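Local coordinates for protein 2-aminomuconate 6-semialdehyde dehydrogenase (Burkholderia cenocepacia, PDB 4U3W) that probably oxidises 2-aminomuconate 6-semialdehyde to 2-aminomuconate with a nicotinamide cofactor, as a member of the aldehyde dehydrogenase family, at residues Y360-G374 / M391-C404. Sequence-based numbering, arbitrary orientation. Where two conformers were deposited one is given.
Sequences YFRLAVEEGATVVTG and MPTIWTGLPDSARC
An antiparallel strand pair joined by a long loop, at the edge of the seven-stranded sheet of this aldehyde dehydrogenase fold, matches Thr-370 with Thr-396 and Val-371 with Trp-395, while the helix leading into strand 370-373 packs over the Trp-395 face of the sheet. Thr-370 and Thr-396 exchange two backbone hydrogen bonds; a beta bulge then shifts the register, so that Val-372 N bonds to Ile-394 O but Ile-394 N donates to Thr-373 O. On the side facing helix 319-331, Thr-373 CG2 lies 3.7 Å from Ile-394 CD1. On the other side the indole of Trp-395 packs against helix 351-366. Ala-364 CB lies over the face of its six-membered ring, toward the CZ2-CE2 side, 3.5 Å from the centroid and 15° off the normal, a CH-pi contact. Phe-361, its plane at 86° to the indole, brings CD1 to 3.5 Å from Trp-395 CZ2 and carries its other end to Thr-393 OG1, whose hydroxyl donates to Met-391 O and is also hydrogen-bonded to Gly-375 N. One water accepts from Trp-395 NE1 and donates to Phe-361 O. The helix ends in a Schellman motif at Gly-368, beyond which Ala-369 CB rests 3.7 Å from Leu-398 CG. Cys-404 SG, 3.7 Å from Leu-363 CG, also meets the edge of the Tyr-360 ring. Leu-363 CD2 lies 3.6 Å above the guanidinium plane of Arg-403, whose NE forms a salt bridge with Glu-407. With CG anti to its carbonyl carbon (chi1 -67°) and the chain extended beyond, Glu-367 reaches the backbone at Arg-403 and Cys-404. There its carboxylate grips two successive N-H groups through syn lone pairs: OE2 accepts from Arg-403 N and OE1 from Cys-404 N, each at 2.9 Å.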
ATOM      1  N   TYR A 360     -39.625  19.784  17.976  1.00 42.23           N
ATOM      2  CA  TYR A 360     -39.752  19.167  16.662  1.00 40.27           C
ATOM      3  C   TYR A 360     -40.984  18.288  16.588  1.00 41.16           C
ATOM      4  O   TYR A 360     -41.606  18.193  15.522  1.00 42.13           O
ATOM      5  CB  TYR A 360     -38.520  18.328  16.301  1.00 36.86           C
ATOM      6  CG  TYR A 360     -37.458  19.174  15.656  1.00 39.21           C
ATOM      7  CD1 TYR A 360     -37.622  19.641  14.358  1.00 41.69           C
ATOM      8  CD2 TYR A 360     -36.296  19.512  16.334  1.00 39.11           C
ATOM      9  CE1 TYR A 360     -36.675  20.432  13.759  1.00 41.11           C
ATOM     10  CE2 TYR A 360     -35.335  20.301  15.732  1.00 40.84           C
ATOM     11  CZ  TYR A 360     -35.532  20.754  14.446  1.00 41.68           C
ATOM     12  OH  TYR A 360     -34.578  21.531  13.822  1.00 42.51           O
ATOM     13  N   PHE A 361     -41.339  17.629  17.691  1.00 39.99           N
ATOM     14  CA  PHE A 361     -42.509  16.741  17.640  1.00 40.05           C
ATOM     15  C   PHE A 361     -43.747  17.559  17.333  1.00 42.55           C
ATOM     16  O   PHE A 361     -44.577  17.146  16.511  1.00 41.29           O
ATOM     17  CB  PHE A 361     -42.706  15.974  18.948  1.00 39.99           C
ATOM     18  CG  PHE A 361     -41.769  14.789  19.102  1.00 40.88           C
ATOM     19  CD1 PHE A 361     -40.720  14.598  18.224  1.00 37.18           C
ATOM     20  CD2 PHE A 361     -41.946  13.879  20.127  1.00 40.54           C
ATOM     21  CE1 PHE A 361     -39.874  13.532  18.383  1.00 35.82           C
ATOM     22  CE2 PHE A 361     -41.123  12.821  20.272  1.00 36.30           C
ATOM     23  CZ  PHE A 361     -40.079  12.646  19.407  1.00 35.36           C
ATOM     24  N   ARG A 362     -43.847  18.743  17.959  1.00 43.16           N
ATOM     25  CA  ARG A 362     -44.943  19.651  17.660  1.00 43.84           C
ATOM     26  C   ARG A 362     -44.852  20.174  16.224  1.00 44.14           C
ATOM     27  O   ARG A 362     -45.868  20.284  15.531  1.00 43.21           O
ATOM     28  CB  ARG A 362     -44.985  20.838  18.666  1.00 46.38           C
ATOM     29  CG  ARG A 362     -45.335  20.420  20.094  1.00 46.17           C
ATOM     30  CD  ARG A 362     -45.627  21.611  21.042  1.00 55.97           C
ATOM     31  NE  ARG A 362     -44.500  22.523  21.231  1.00 54.08           N
ATOM     32  CZ  ARG A 362     -43.485  22.301  22.069  1.00 53.60           C
ATOM     33  NH1 ARG A 362     -43.430  21.177  22.784  1.00 52.22           N
ATOM     34  NH2 ARG A 362     -42.512  23.204  22.184  1.00 54.27           N
ATOM     35  N   LEU A 363     -43.646  20.507  15.758  1.00 45.51           N
ATOM     36  CA  LEU A 363     -43.506  20.973  14.367  1.00 47.31           C
ATOM     37  C   LEU A 363     -43.948  19.923  13.325  1.00 47.01           C
ATOM     38  O   LEU A 363     -44.605  20.282  12.340  1.00 45.92           O
ATOM     39  CB  LEU A 363     -42.062  21.394  14.086  1.00 46.08           C
ATOM     40  CG  LEU A 363     -41.804  21.844  12.654  1.00 48.93           C
ATOM     41  CD1 LEU A 363     -42.644  23.053  12.277  1.00 52.22           C
ATOM     42  CD2 LEU A 363     -40.332  22.078  12.378  1.00 49.97           C
ATOM     43  N   ALA A 364     -43.590  18.642  13.529  1.00 45.88           N
ATOM     44  CA  ALA A 364     -44.019  17.568  12.613  1.00 42.64           C
ATOM     45  C   ALA A 364     -45.528  17.549  12.485  1.00 45.11           C
ATOM     46  O   ALA A 364     -46.069  17.465  11.369  1.00 46.25           O
ATOM     47  CB  ALA A 364     -43.516  16.180  13.073  1.00 39.27           C
ATOM     48  N   VAL A 365     -46.221  17.657  13.612  1.00 45.03           N
ATOM     49  CA  VAL A 365     -47.686  17.702  13.571  1.00 47.58           C
ATOM     50  C   VAL A 365     -48.223  18.928  12.756  1.00 50.52           C
ATOM     51  O   VAL A 365     -49.178  18.787  11.964  1.00 50.40           O
ATOM     52  CB  VAL A 365     -48.295  17.727  15.017  1.00 50.53           C
ATOM     53  CG1 VAL A 365     -49.785  18.013  14.970  1.00 53.05           C
ATOM     54  CG2 VAL A 365     -48.055  16.413  15.719  1.00 47.25           C
ATOM     55  N   GLU A 366     -47.638  20.119  12.949  1.00 51.11           N
ATOM     56  CA  GLU A 366     -48.044  21.288  12.135  1.00 55.49           C
ATOM     57  C   GLU A 366     -47.750  21.087  10.626  1.00 51.87           C
ATOM     58  O   GLU A 366     -48.479  21.600   9.774  1.00 51.82           O
ATOM     59  CB  GLU A 366     -47.365  22.574  12.651  1.00 56.47           C
ATOM     60  N   GLU A 367     -46.687  20.338  10.299  1.00 49.40           N
ATOM     61  CA  GLU A 367     -46.322  20.109   8.906  1.00 51.24           C
ATOM     62  C   GLU A 367     -47.192  19.001   8.292  1.00 51.99           C
ATOM     63  O   GLU A 367     -47.020  18.668   7.113  1.00 52.69           O
ATOM     64  CB  GLU A 367     -44.822  19.746   8.754  1.00 46.72           C
ATOM     65  CG  GLU A 367     -43.869  20.878   9.100  1.00 49.48           C
ATOM     66  CD  GLU A 367     -42.408  20.640   8.714  1.00 50.74           C
ATOM     67  OE1 GLU A 367     -41.819  19.586   9.066  1.00 50.18           O
ATOM     68  OE2 GLU A 367     -41.833  21.554   8.075  1.00 52.46           O
ATOM     69  N   GLY A 368     -48.109  18.432   9.081  1.00 50.91           N
ATOM     70  CA  GLY A 368     -49.067  17.462   8.552  1.00 50.17           C
ATOM     71  C   GLY A 368     -48.737  15.978   8.716  1.00 48.39           C
ATOM     72  O   GLY A 368     -49.303  15.118   8.013  1.00 47.34           O
ATOM     73  N   ALA A 369     -47.818  15.671   9.640  1.00 47.43           N
ATOM     74  CA  ALA A 369     -47.403  14.279   9.897  1.00 47.14           C
ATOM     75  C   ALA A 369     -48.522  13.481  10.581  1.00 46.55           C
ATOM     76  O   ALA A 369     -49.303  14.032  11.373  1.00 45.91           O
ATOM     77  CB  ALA A 369     -46.103  14.236  10.769  1.00 37.48           C
ATOM     78  N   THR A 370     -48.600  12.203  10.239  1.00 43.73           N
ATOM     79  CA  THR A 370     -49.391  11.205  10.951  1.00 45.32           C
ATOM     80  C   THR A 370     -48.532  10.569  12.028  1.00 46.22           C
ATOM     81  O   THR A 370     -47.487   9.993  11.701  1.00 44.37           O
ATOM     82  CB  THR A 370     -49.862  10.108   9.993  1.00 49.54           C
ATOM     83  OG1 THR A 370     -50.767  10.671   9.041  1.00 50.83           O
ATOM     84  CG2 THR A 370     -50.527   8.965  10.744  1.00 51.23           C
ATOM     85  N   VAL A 371     -48.960  10.621  13.286  1.00 46.65           N
ATOM     86  CA  VAL A 371     -48.171  10.035  14.372  1.00 47.42           C
ATOM     87  C   VAL A 371     -48.550   8.579  14.559  1.00 47.64           C
ATOM     88  O   VAL A 371     -49.577   8.264  15.151  1.00 46.39           O
ATOM     89  CB  VAL A 371     -48.363  10.770  15.714  1.00 48.48           C
ATOM     90  CG1 VAL A 371     -47.512  10.127  16.805  1.00 45.42           C
ATOM     91  CG2 VAL A 371     -48.022  12.256  15.562  1.00 49.94           C
ATOM     92  N   VAL A 372     -47.694   7.696  14.046  1.00 46.59           N
ATOM     93  CA  VAL A 372     -47.943   6.259  14.080  1.00 44.98           C
ATOM     94  C   VAL A 372     -47.777   5.724  15.503  1.00 41.23           C
ATOM     95  O   VAL A 372     -48.562   4.919  15.964  1.00 39.51           O
ATOM     96  CB  VAL A 372     -46.981   5.512  13.113  1.00 47.45           C
ATOM     97  CG1 VAL A 372     -47.054   4.011  13.326  1.00 47.39           C
ATOM     98  CG2 VAL A 372     -47.301   5.883  11.644  1.00 47.56           C
ATOM     99  N   THR A 373     -46.746   6.188  16.195  1.00 39.20           N
ATOM    100  CA  THR A 373     -46.595   5.851  17.599  1.00 39.64           C
ATOM    101  C   THR A 373     -45.773   6.934  18.315  1.00 40.19           C
ATOM    102  O   THR A 373     -45.034   7.695  17.672  1.00 41.85           O
ATOM    103  CB  THR A 373     -45.922   4.451  17.783  1.00 38.59           C
ATOM    104  OG1 THR A 373     -45.954   4.102  19.171  1.00 40.77           O
ATOM    105  CG2 THR A 373     -44.446   4.464  17.317  1.00 33.23           C
ATOM    106  N   GLY A 374     -45.916   7.042  19.632  1.00 41.55           N
ATOM    107  CA  GLY A 374     -45.099   7.997  20.372  1.00 40.29           C
ATOM    108  C   GLY A 374     -45.521   9.452  20.228  1.00 40.36           C
ATOM    109  O   GLY A 374     -46.682   9.750  20.296  1.00 38.53           O
ATOM    110  N   MET A 391     -40.834   9.215  24.269  1.00 32.75           N
ATOM    111  CA  MET A 391     -41.187   7.904  23.688  0.58 32.87           C
ATOM    112  C   MET A 391     -40.631   7.748  22.267  1.00 33.12           C
ATOM    113  O   MET A 391     -40.522   8.731  21.523  1.00 34.85           O
ATOM    114  CB  MET A 391     -42.730   7.683  23.667  0.58 34.29           C
ATOM    115  CG  MET A 391     -43.424   7.589  25.044  0.58 34.67           C
ATOM    116  SD  MET A 391     -42.686   6.445  26.233  0.58 31.89           S
ATOM    117  CE  MET A 391     -43.316   4.884  25.671  0.58 28.01           C
ATOM    118  N   PRO A 392     -40.296   6.494  21.882  1.00 32.01           N
ATOM    119  CA  PRO A 392     -39.963   6.202  20.480  1.00 31.92           C
ATOM    120  C   PRO A 392     -41.069   6.687  19.548  1.00 30.75           C
ATOM    121  O   PRO A 392     -42.220   6.405  19.810  1.00 30.24           O
ATOM    122  CB  PRO A 392     -39.902   4.655  20.417  1.00 34.70           C
ATOM    123  CG  PRO A 392     -39.925   4.161  21.819  1.00 35.07           C
ATOM    124  CD  PRO A 392     -40.444   5.280  22.707  1.00 31.40           C
ATOM    125  N   THR A 393     -40.724   7.376  18.467  1.00 31.10           N
ATOM    126  CA  THR A 393     -41.742   8.021  17.636  1.00 30.10           C
ATOM    127  C   THR A 393     -41.553   7.664  16.165  1.00 30.63           C
ATOM    128  O   THR A 393     -40.435   7.587  15.697  1.00 32.77           O
ATOM    129  CB  THR A 393     -41.695   9.561  17.851  1.00 34.10           C
ATOM    130  OG1 THR A 393     -41.936   9.821  19.235  1.00 33.57           O
ATOM    131  CG2 THR A 393     -42.708  10.302  17.008  1.00 33.01           C
ATOM    132  N   ILE A 394     -42.656   7.369  15.474  1.00 33.83           N
ATOM    133  CA  ILE A 394     -42.655   7.098  14.039  1.00 35.40           C
ATOM    134  C   ILE A 394     -43.658   8.043  13.360  1.00 38.33           C
ATOM    135  O   ILE A 394     -44.788   8.157  13.807  1.00 38.65           O
ATOM    136  CB  ILE A 394     -43.057   5.615  13.751  1.00 34.50           C
ATOM    137  CG1 ILE A 394     -42.072   4.612  14.379  1.00 32.74           C
ATOM    138  CG2 ILE A 394     -43.239   5.342  12.253  1.00 32.80           C
ATOM    139  CD1 ILE A 394     -42.692   3.161  14.364  1.00 36.59           C
ATOM    140  N   TRP A 395     -43.231   8.728  12.293  1.00 40.20           N
ATOM    141  CA  TRP A 395     -44.117   9.573  11.473  1.00 39.43           C
ATOM    142  C   TRP A 395     -44.278   9.020  10.050  1.00 41.05           C
ATOM    143  O   TRP A 395     -43.384   8.327   9.545  1.00 38.60           O
ATOM    144  CB  TRP A 395     -43.574  10.978  11.349  1.00 39.19           C
ATOM    145  CG  TRP A 395     -43.482  11.737  12.641  1.00 40.49           C
ATOM    146  CD1 TRP A 395     -44.396  11.760  13.649  1.00 40.57           C
ATOM    147  CD2 TRP A 395     -42.384  12.565  13.063  1.00 39.78           C
ATOM    148  NE1 TRP A 395     -43.934  12.560  14.678  1.00 40.72           N
ATOM    149  CE2 TRP A 395     -42.706  13.066  14.335  1.00 39.45           C
ATOM    150  CE3 TRP A 395     -41.176  12.937  12.473  1.00 41.88           C
ATOM    151  CZ2 TRP A 395     -41.855  13.907  15.037  1.00 40.95           C
ATOM    152  CZ3 TRP A 395     -40.326  13.759  13.165  1.00 44.62           C
ATOM    153  CH2 TRP A 395     -40.680  14.254  14.433  1.00 44.01           C
ATOM    154  N   THR A 396     -45.402   9.357   9.409  1.00 40.96           N
ATOM    155  CA  THR A 396     -45.533   9.264   7.958  1.00 40.32           C
ATOM    156  C   THR A 396     -46.211  10.520   7.362  1.00 43.71           C
ATOM    157  O   THR A 396     -46.657  11.411   8.105  1.00 44.53           O
ATOM    158  CB  THR A 396     -46.362   7.996   7.521  1.00 47.03           C
ATOM    159  OG1 THR A 396     -47.630   8.020   8.173  1.00 45.88           O
ATOM    160  CG2 THR A 396     -45.652   6.709   7.907  1.00 45.33           C
ATOM    161  N   GLY A 397     -46.295  10.604   6.032  1.00 43.07           N
ATOM    162  CA  GLY A 397     -47.091  11.668   5.408  1.00 46.06           C
ATOM    163  C   GLY A 397     -46.403  12.990   5.122  1.00 47.45           C
ATOM    164  O   GLY A 397     -47.017  13.898   4.605  1.00 50.99           O
ATOM    165  N   LEU A 398     -45.124  13.122   5.434  1.00 45.35           N
ATOM    166  CA  LEU A 398     -44.421  14.388   5.163  1.00 46.22           C
ATOM    167  C   LEU A 398     -43.676  14.362   3.808  1.00 45.84           C
ATOM    168  O   LEU A 398     -43.092  13.345   3.440  1.00 46.34           O
ATOM    169  CB  LEU A 398     -43.448  14.687   6.302  1.00 42.63           C
ATOM    170  CG  LEU A 398     -44.087  14.872   7.683  1.00 40.28           C
ATOM    171  CD1 LEU A 398     -43.009  14.988   8.768  1.00 41.58           C
ATOM    172  CD2 LEU A 398     -44.964  16.148   7.672  1.00 40.12           C
ATOM    173  N   PRO A 399     -43.690  15.483   3.067  1.00 46.34           N
ATOM    174  CA  PRO A 399     -42.955  15.580   1.797  1.00 47.38           C
ATOM    175  C   PRO A 399     -41.458  15.771   2.040  1.00 45.06           C
ATOM    176  O   PRO A 399     -41.115  16.214   3.137  1.00 46.12           O
ATOM    177  CB  PRO A 399     -43.569  16.818   1.127  1.00 51.85           C
ATOM    178  CG  PRO A 399     -43.976  17.702   2.301  1.00 52.82           C
ATOM    179  CD  PRO A 399     -44.476  16.714   3.353  1.00 51.84           C
ATOM    180  N   ASP A 400     -40.619  15.482   1.043  1.00 42.73           N
ATOM    181  CA  ASP A 400     -39.159  15.555   1.184  1.00 45.97           C
ATOM    182  C   ASP A 400     -38.665  16.948   1.598  1.00 46.95           C
ATOM    183  O   ASP A 400     -37.559  17.110   2.167  1.00 46.44           O
ATOM    184  CB  ASP A 400     -38.487  15.127  -0.139  1.00 49.34           C
ATOM    185  CG  ASP A 400     -38.598  13.611  -0.403  1.00 53.03           C
ATOM    186  OD1 ASP A 400     -39.224  12.891   0.409  1.00 53.22           O
ATOM    187  OD2 ASP A 400     -38.040  13.143  -1.422  1.00 54.93           O
ATOM    188  N   SER A 401     -39.511  17.948   1.358  1.00 48.29           N
ATOM    189  CA  SER A 401     -39.205  19.344   1.648  1.00 49.98           C
ATOM    190  C   SER A 401     -39.472  19.766   3.091  1.00 49.93           C
ATOM    191  O   SER A 401     -39.097  20.876   3.491  1.00 49.70           O
ATOM    192  CB  SER A 401     -40.041  20.225   0.723  1.00 53.46           C
ATOM    193  OG  SER A 401     -41.402  19.965   0.994  1.00 54.85           O
ATOM    194  N   ALA A 402     -40.149  18.923   3.868  1.00 49.76           N
ATOM    195  CA  ALA A 402     -40.543  19.317   5.233  1.00 49.19           C
ATOM    196  C   ALA A 402     -39.317  19.480   6.146  1.00 45.75           C
ATOM    197  O   ALA A 402     -38.311  18.766   5.995  1.00 42.15           O
ATOM    198  CB  ALA A 402     -41.511  18.315   5.830  1.00 49.16           C
ATOM    199  N   ARG A 403     -39.388  20.459   7.067  1.00 45.42           N
ATOM    200  CA  ARG A 403     -38.277  20.687   7.989  1.00 43.42           C
ATOM    201  C   ARG A 403     -38.009  19.421   8.833  1.00 43.15           C
ATOM    202  O   ARG A 403     -36.864  19.096   9.136  1.00 46.24           O
ATOM    203  CB  ARG A 403     -38.534  21.909   8.889  1.00 43.86           C
ATOM    204  CG  ARG A 403     -38.685  23.239   8.121  1.00 47.49           C
ATOM    205  CD  ARG A 403     -38.921  24.410   9.102  1.00 51.27           C
ATOM    206  NE  ARG A 403     -37.899  24.328  10.140  1.00 53.17           N
ATOM    207  CZ  ARG A 403     -38.019  24.814  11.368  1.00 52.51           C
ATOM    208  NH1 ARG A 403     -39.124  25.429  11.751  1.00 52.21           N
ATOM    209  NH2 ARG A 403     -37.022  24.664  12.212  1.00 52.12           N
ATOM    210  N   CYS A 404     -39.057  18.700   9.196  1.00 41.89           N
ATOM    211  CA  CYS A 404     -38.874  17.558  10.088  1.00 40.55           C
ATOM    212  C   CYS A 404     -38.217  16.359   9.429  1.00 36.56           C
ATOM    213  O   CYS A 404     -37.792  15.459  10.155  1.00 36.67           O
ATOM    214  CB  CYS A 404     -40.214  17.129  10.713  1.00 44.56           C
ATOM    215  SG  CYS A 404     -40.696  18.313  12.057  1.00 45.64           S
TER
HETATM  216  O   HOH W   1     -45.005  14.330  16.737  1.00 38.63           O
HETATM  217  O   HOH W   2     -47.502  16.966   4.726  1.00 48.40           O
HETATM  218  O   HOH W   3     -43.959   4.691  21.224  1.00 38.88           O